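Local coordinates for coiled-coil and C2 domain-containing protein 1-like (Drosophila melanogaster, PDB 6EI6) that binds phosphatidylinositol monophosphates and regulates the ESCRT-III component Shrub in endosomal sorting, here seen through a C-terminal piece that includes the C2 domain, at residues 42-45 with 46-50; 31-34 with 35-38; 216-219 with 220-223. All blocks are in the same frame, centred on the assembly; numbering follows the deposited sequence.

Contact 1 of 3, residues 42-45 with 46-50; sequences MEEQ and LAKQL
Gln49 OE1 is gripped by two N-H groups, one from the side chain of Gln45 and one from the backbone of Leu266. Gln45 NE2 lies 3.3 Å from Gln49 OE1, in the carbonyl plane and on a lone pair. OE1 also lies almost in the amide plane of Gln45. The two amide planes are nevertheless turned 67° apart. Gln45 reaches over because its chain bends at chi2 (75°), whereas Gln49 runs extended beyond CG. An alanine in place of Gln49 would probably leave Gln45 NE2 and Leu266 N without this shared acceptor and let the Gln45 amide turn. One residue back, Glu44 OE1 forms a salt bridge with Lys48 NZ at 3.2 Å. Both pairs are i to i+4 contacts of one helix. Its backbone bonds run beneath them, such as Ala47 N to Glu43 O at 2.8 Å. Leu46 folds over the preceding turn, with CG 3.4 Å from Met42 O. Glu43 points its carboxylate to Lys90 and Arg87. This part of helix 34-62 packs against helix 66-91 through Leu46 on Leu83 and Val86, and against strand 265-268 through Gln45, Leu46 and Gln49.

Contact 2 of 3, residues 31-34 with 35-38; sequences PTDD and ICEI
The carboxylate of Asp33 lies beside Cys36 and caps the start of helix 34-62. Asp33 is the N-cap residue, and Cys36 stands three positions further on. The capping bond is Cys36 N to Asp33 OD1, weak at 3.4 Å but nearly straight, with an angle of 170° at the hydrogen. OD1 also lies 3.5 Å from Ile35 N, so it faces the first turn, where backbone N-H groups have no earlier helical carbonyl to bind. The negative charge there is likely to suit the helix dipole. Asp33 CG stands anti to the backbone N (chi1 -170°), and this swings the carboxylate back over the turn.

The two carboxylate oxygens do different work. OD1 meets backbone nitrogen, while OD2 lies against the Cys36 side chain, 3.3 Å from its CB. With SG anti to its own backbone N (chi1 -179°), Cys36 closes a disulfide with Cys29, which ties the chain before the cap to the first turn of the helix. The cap and the disulfide thus meet at one residue.

The other side chains are arranged differently. Those of Asp34 and Ile35 do not point back over the turn. Glu37 rests its CB 3.6 Å from Asp34 O, then its end leads away to a salt bridge with Arg41. Below the cap the backbone takes over. Glu37 N makes a weak bond to Asp33 O at 3.3 Å. The next one is sounder, from Ile38 N to Asp34 O at 2.9 Å. The Ile38 side chain also borders this oxygen, with CG1 3.4 Å from Asp34 O.

Contact 3 of 3, residues 216-219 with 220-223; sequences KLQP and LETK. With SO4 (sulfate ion), chain C.
Two overlapping beta-turns, 217-220 and 218-221, shape this part of the chain, with Leu220 N bonded to Leu217 O and Glu221 N to Gln218 O, both at 2.9 Å. Pro219 O then takes Lys223 N at 2.9 Å and, weakly, Thr222 N.

Leu217 and Leu220 carry the apolar side of the turns. Their side chains meet through one methyl each, Leu217 CD2 to Leu220 CD1 at 4.0 Å. Leu220 CB also presses on Leu217 O at 3.3 Å. Both leucines are buried and reach Phe188 of helix 182-190 and Ile247 of strand 241-249.

The turns belong to the C2 domain, a beta-sandwich of two antiparallel sheets. They lead from strand 208-216, at the edge of one sheet, to strand 225-233, at the edge of the other. Both leucines sit where the chain passes from one sheet to the other.

The polar side chains go other ways. Glu221 runs extended beyond CG to a salt bridge with Lys189, and its CG lies 3.4 Å from Gln218 O on the way. Lys223 has its CB 3.3 Å from Pro219 O, and its chain bends back so that NZ comes 3.8 Å from Pro219 CB. Lys216 takes no part in the turns. Its NZ hydrogen-bonds to Arg190 O and, at 3.2 Å, to O3 of a sulfate ion, probably from the crystallisation liquor, which His191 ND1 and Gly192 N also hold.

How the contacts relate
Contacts 1 and 2 lie in series on helix 34-62, with centres about 17 Å apart. Contact 2 alone is a surface contact, where the helix begins. Its chemistry is that of a chain end: a capping carboxylate and a disulfide. Contact 1 is partly buried further along the same helix. There, an exposed salt bridge and a glutamine pair against a short strand accompany a leucine packed on that strand and a second helix. Contact 3, in the C2 domain, is also partly buried, and its centre is nearest the centre of the chain. It joins two sheets with turns and buried leucines. Its nearest atoms are about 9 Å from contact 1 and about 20 Å from contact 2.

Contact 1 of 3, residues 42-45 with 46-50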
loop_
_atom_site.group_PDB
_atom_site.type_symbol
_atom_site.label_atom_id
_atom_site.label_comp_id
_atom_site.label_asym_id
_atom_site.label_seq_id
_atom_site.Cartn_x
_atom_site.Cartn_y
_atom_site.Cartn_z
ATOM N N MET A 42 -4.710 -15.385 20.713
ATOM C CA MET A 42 -4.044 -16.388 19.892
ATOM C C MET A 42 -4.489 -16.271 18.442
ATOM O O MET A 42 -3.671 -16.239 17.513
ATOM C CB MET A 42 -4.347 -17.789 20.434
ATOM C CG MET A 42 -3.594 -18.152 21.693
ATOM S SD MET A 42 -4.242 -19.647 22.482
ATOM C CE MET A 42 -3.849 -20.890 21.211
ATOM N N GLU A 43 -5.796 -16.209 18.231
ATOM C CA GLU A 43 -6.316 -16.132 16.875
ATOM C C GLU A 43 -5.950 -14.800 16.212
ATOM O O GLU A 43 -5.531 -14.771 15.046
ATOM C CB GLU A 43 -7.822 -16.349 16.924
ATOM C CG GLU A 43 -8.432 -16.498 15.575
ATOM C CD GLU A 43 -9.820 -17.065 15.642
ATOM O OE1 GLU A 43 -10.142 -17.730 16.674
ATOM O OE2 GLU A 43 -10.570 -16.831 14.662
ATOM N N GLU A 44 -6.078 -13.691 16.944
ATOM C CA GLU A 44 -5.649 -12.392 16.424
ATOM C C GLU A 44 -4.183 -12.409 16.021
ATOM O O GLU A 44 -3.816 -11.908 14.945
ATOM C CB GLU A 44 -5.876 -11.307 17.475
ATOM C CG GLU A 44 -7.320 -11.011 17.694
ATOM C CD GLU A 44 -7.843 -10.043 16.640
ATOM O OE1 GLU A 44 -7.044 -9.180 16.156
ATOM O OE2 GLU A 44 -9.038 -10.166 16.269
ATOM N N GLN A 45 -3.326 -12.951 16.901
ATOM C CA GLN A 45 -1.903 -12.973 16.617
ATOM C C GLN A 45 -1.620 -13.743 15.338
ATOM O O GLN A 45 -0.826 -13.293 14.499
ATOM C CB GLN A 45 -1.137 -13.580 17.785
ATOM C CG GLN A 45 0.364 -13.716 17.503
ATOM C CD GLN A 45 1.078 -12.375 17.585
ATOM O OE1 GLN A 45 0.649 -11.500 18.319
ATOM N NE2 GLN A 45 2.169 -12.214 16.832
ATOM N N LEU A 46 -2.274 -14.899 15.165
ATOM C CA LEU A 46 -2.043 -15.715 13.980
ATOM C C LEU A 46 -2.586 -15.021 12.736
ATOM O O LEU A 46 -1.936 -15.028 11.683
ATOM C CB LEU A 46 -2.683 -17.101 14.163
ATOM C CG LEU A 46 -2.012 -18.025 15.193
ATOM C CD1 LEU A 46 -2.914 -19.229 15.567
ATOM C CD2 LEU A 46 -0.644 -18.506 14.697
ATOM N N ALA A 47 -3.765 -14.394 12.849
ATOM C CA ALA A 47 -4.302 -13.613 11.737
ATOM C C ALA A 47 -3.357 -12.482 11.337
ATOM O O ALA A 47 -3.154 -12.240 10.139
ATOM C CB ALA A 47 -5.696 -13.062 12.080
ATOM N N LYS A 48 -2.743 -11.793 12.316
ATOM C CA LYS A 48 -1.758 -10.759 11.972
ATOM C C LYS A 48 -0.547 -11.361 11.287
ATOM O O LYS A 48 0.015 -10.765 10.360
ATOM C CB LYS A 48 -1.290 -9.993 13.204
ATOM C CG LYS A 48 -2.225 -8.932 13.719
ATOM C CD LYS A 48 -1.651 -8.274 14.981
ATOM C CE LYS A 48 -2.692 -7.376 15.626
ATOM N NZ LYS A 48 -4.025 -8.061 15.765
ATOM N N GLN A 49 -0.121 -12.539 11.740
ATOM C CA GLN A 49 1.013 -13.207 11.110
ATOM C C GLN A 49 0.667 -13.609 9.683
ATOM O O GLN A 49 1.483 -13.439 8.763
ATOM C CB GLN A 49 1.421 -14.436 11.940
ATOM C CG GLN A 49 2.213 -14.099 13.197
ATOM C CD GLN A 49 2.444 -15.296 14.156
ATOM O OE1 GLN A 49 2.691 -15.083 15.343
ATOM N NE2 GLN A 49 2.355 -16.539 13.646
ATOM N N LEU A 50 -0.531 -14.169 9.494
ATOM C CA LEU A 50 -1.010 -14.490 8.150
ATOM C C LEU A 50 -0.940 -13.268 7.232
ATOM O O LEU A 50 -0.387 -13.339 6.128
ATOM C CB LEU A 50 -2.438 -15.013 8.226
ATOM C CG LEU A 50 -2.965 -15.576 6.933
ATOM C CD1 LEU A 50 -2.042 -16.698 6.471
ATOM C CD2 LEU A 50 -4.406 -16.047 7.151
#

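Contact 2 of 3, residues 31-34 with 35-38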
loop_
_atom_site.group_PDB
_atom_site.type_symbol
_atom_site.label_atom_id
_atom_site.label_comp_id
_atom_site.label_asym_id
_atom_site.label_seq_id
_atom_site.Cartn_x
_atom_site.Cartn_y
_atom_site.Cartn_z
ATOM N N PRO A 31 -15.623 -10.176 30.193
ATOM C CA PRO A 31 -14.365 -9.440 30.449
ATOM C C PRO A 31 -13.545 -9.973 31.614
ATOM O O PRO A 31 -12.400 -9.520 31.796
ATOM C CB PRO A 31 -14.840 -8.002 30.735
ATOM C CG PRO A 31 -16.292 -7.962 30.391
ATOM C CD PRO A 31 -16.801 -9.362 30.540
ATOM N N THR A 32 -14.098 -10.888 32.414
ATOM C CA THR A 32 -13.373 -11.532 33.501
ATOM C C THR A 32 -12.820 -12.897 33.114
ATOM O O THR A 32 -12.050 -13.481 33.899
ATOM C CB THR A 32 -14.280 -11.709 34.721
ATOM O OG1 THR A 32 -15.383 -12.556 34.353
ATOM C CG2 THR A 32 -14.758 -10.349 35.251
ATOM N N ASP A 33 -13.229 -13.420 31.948
ATOM C CA ASP A 33 -12.832 -14.734 31.442
ATOM C C ASP A 33 -11.504 -14.593 30.705
ATOM O O ASP A 33 -11.453 -14.243 29.525
ATOM C CB ASP A 33 -13.908 -15.303 30.533
ATOM C CG ASP A 33 -13.650 -16.743 30.196
ATOM O OD1 ASP A 33 -12.570 -17.259 30.583
ATOM O OD2 ASP A 33 -14.531 -17.363 29.562
ATOM N N ASP A 34 -10.413 -14.871 31.415
ATOM C CA ASP A 34 -9.094 -14.602 30.872
ATOM C C ASP A 34 -8.654 -15.686 29.893
ATOM O O ASP A 34 -7.945 -15.396 28.918
ATOM C CB ASP A 34 -8.112 -14.451 32.024
ATOM C CG ASP A 34 -8.517 -13.308 32.986
ATOM O OD1 ASP A 34 -8.724 -12.158 32.515
ATOM O OD2 ASP A 34 -8.633 -13.558 34.210
ATOM N N ILE A 35 -9.088 -16.922 30.093
ATOM C CA ILE A 35 -8.632 -17.952 29.179
ATOM C C ILE A 35 -9.326 -17.793 27.839
ATOM O O ILE A 35 -8.705 -17.936 26.782
ATOM C CB ILE A 35 -8.811 -19.342 29.814
ATOM C CG1 ILE A 35 -7.771 -19.456 30.942
ATOM C CG2 ILE A 35 -8.548 -20.429 28.811
ATOM C CD1 ILE A 35 -7.787 -20.736 31.663
ATOM N N CYS A 36 -10.594 -17.394 27.858
ATOM C CA CYS A 36 -11.270 -17.051 26.617
ATOM C C CYS A 36 -10.499 -15.980 25.863
ATOM O O CYS A 36 -10.266 -16.104 24.660
ATOM C CB CYS A 36 -12.697 -16.583 26.907
ATOM S SG CYS A 36 -13.708 -16.148 25.442
ATOM N N GLU A 37 -10.083 -14.923 26.568
ATOM C CA GLU A 37 -9.399 -13.806 25.932
ATOM C C GLU A 37 -8.050 -14.229 25.368
ATOM O O GLU A 37 -7.650 -13.763 24.289
ATOM C CB GLU A 37 -9.229 -12.655 26.927
ATOM C CG GLU A 37 -8.516 -11.412 26.353
ATOM C CD GLU A 37 -9.257 -10.789 25.135
ATOM O OE1 GLU A 37 -10.498 -11.001 24.994
ATOM O OE2 GLU A 37 -8.579 -10.097 24.325
ATOM N N ILE A 38 -7.336 -15.101 26.086
ATOM C CA ILE A 38 -6.112 -15.676 25.550
ATOM C C ILE A 38 -6.396 -16.326 24.212
ATOM O O ILE A 38 -5.652 -16.133 23.242
ATOM C CB ILE A 38 -5.493 -16.681 26.546
ATOM C CG1 ILE A 38 -4.852 -15.942 27.732
ATOM C CG2 ILE A 38 -4.454 -17.567 25.837
ATOM C CD1 ILE A 38 -4.203 -16.841 28.778
#

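Contact 3 of 3, residues 216-219 with 220-223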
loop_
_atom_site.group_PDB
_atom_site.type_symbol
_atom_site.label_atom_id
_atom_site.label_comp_id
_atom_site.label_asym_id
_atom_site.label_seq_id
_atom_site.Cartn_x
_atom_site.Cartn_y
_atom_site.Cartn_z
ATOM N N LYS A 216 -5.072 7.371 -0.825
ATOM C CA LYS A 216 -4.714 7.411 0.592
ATOM C C LYS A 216 -3.352 6.760 0.830
ATOM O O LYS A 216 -3.028 5.721 0.246
ATOM C CB LYS A 216 -5.772 6.693 1.434
ATOM C CG LYS A 216 -7.112 7.364 1.450
ATOM C CD LYS A 216 -6.972 8.778 1.966
ATOM C CE LYS A 216 -8.098 9.105 2.909
ATOM N NZ LYS A 216 -7.889 10.464 3.476
ATOM N N LEU A 217 -2.562 7.358 1.715
ATOM C CA LEU A 217 -1.223 6.849 1.978
ATOM C C LEU A 217 -1.193 5.707 2.999
ATOM O O LEU A 217 -0.163 5.028 3.117
ATOM C CB LEU A 217 -0.325 8.004 2.447
ATOM C CG LEU A 217 0.154 8.948 1.339
ATOM C CD1 LEU A 217 0.818 10.186 1.912
ATOM C CD2 LEU A 217 1.100 8.217 0.382
ATOM N N GLN A 218 -2.293 5.459 3.709
ATOM C CA GLN A 218 -2.219 4.613 4.894
ATOM C C GLN A 218 -1.802 3.162 4.639
ATOM O O GLN A 218 -1.190 2.583 5.550
ATOM C CB GLN A 218 -3.550 4.693 5.668
ATOM C CG GLN A 218 -4.535 3.593 5.368
ATOM C CD GLN A 218 -4.291 2.334 6.175
ATOM O OE1 GLN A 218 -3.909 2.407 7.346
ATOM N NE2 GLN A 218 -4.493 1.171 5.543
ATOM N N PRO A 219 -2.070 2.522 3.480
ATOM C CA PRO A 219 -1.457 1.202 3.239
ATOM C C PRO A 219 0.047 1.166 3.441
ATOM O O PRO A 219 0.594 0.085 3.692
ATOM C CB PRO A 219 -1.817 0.910 1.776
ATOM C CG PRO A 219 -3.124 1.565 1.587
ATOM C CD PRO A 219 -3.048 2.850 2.417
ATOM N N LEU A 220 0.742 2.298 3.299
ATOM C CA LEU A 220 2.189 2.316 3.461
ATOM C C LEU A 220 2.611 2.198 4.925
ATOM O O LEU A 220 3.817 2.106 5.207
ATOM C CB LEU A 220 2.784 3.579 2.822
ATOM C CG LEU A 220 2.617 3.538 1.296
ATOM C CD1 LEU A 220 3.167 4.781 0.658
ATOM C CD2 LEU A 220 3.227 2.304 0.647
ATOM N N GLU A 221 1.653 2.173 5.857
ATOM C CA GLU A 221 1.990 1.942 7.259
ATOM C C GLU A 221 2.503 0.526 7.472
ATOM O O GLU A 221 3.428 0.303 8.270
ATOM C CB GLU A 221 0.773 2.191 8.140
ATOM C CG GLU A 221 0.464 3.644 8.342
ATOM C CD GLU A 221 -0.572 3.845 9.410
ATOM O OE1 GLU A 221 -1.440 2.946 9.550
ATOM O OE2 GLU A 221 -0.503 4.891 10.107
ATOM N N THR A 222 1.914 -0.444 6.770
ATOM C CA THR A 222 2.321 -1.833 6.884
ATOM C C THR A 222 2.794 -2.444 5.583
ATOM O O THR A 222 3.300 -3.566 5.615
ATOM C CB THR A 222 1.182 -2.699 7.437
ATOM O OG1 THR A 222 0.108 -2.731 6.497
ATOM C CG2 THR A 222 0.687 -2.143 8.751
ATOM N N LYS A 223 2.635 -1.757 4.449
ATOM C CA LYS A 223 3.152 -2.218 3.171
ATOM C C LYS A 223 4.166 -1.220 2.633
ATOM O O LYS A 223 4.271 -0.071 3.086
ATOM C CB LYS A 223 2.043 -2.428 2.144
ATOM C CG LYS A 223 1.257 -3.685 2.388
ATOM C CD LYS A 223 0.361 -4.004 1.212
ATOM C CE LYS A 223 -1.064 -4.063 1.644
ATOM N NZ LYS A 223 -1.338 -2.830 2.429
HETATM S S SO4 C . -6.521 14.163 2.043
HETATM O O1 SO4 C . -5.099 14.542 1.976
HETATM O O2 SO4 C . -7.045 14.334 3.408
HETATM O O3 SO4 C . -6.666 12.756 1.625
HETATM O O4 SO4 C . -7.281 15.046 1.148
#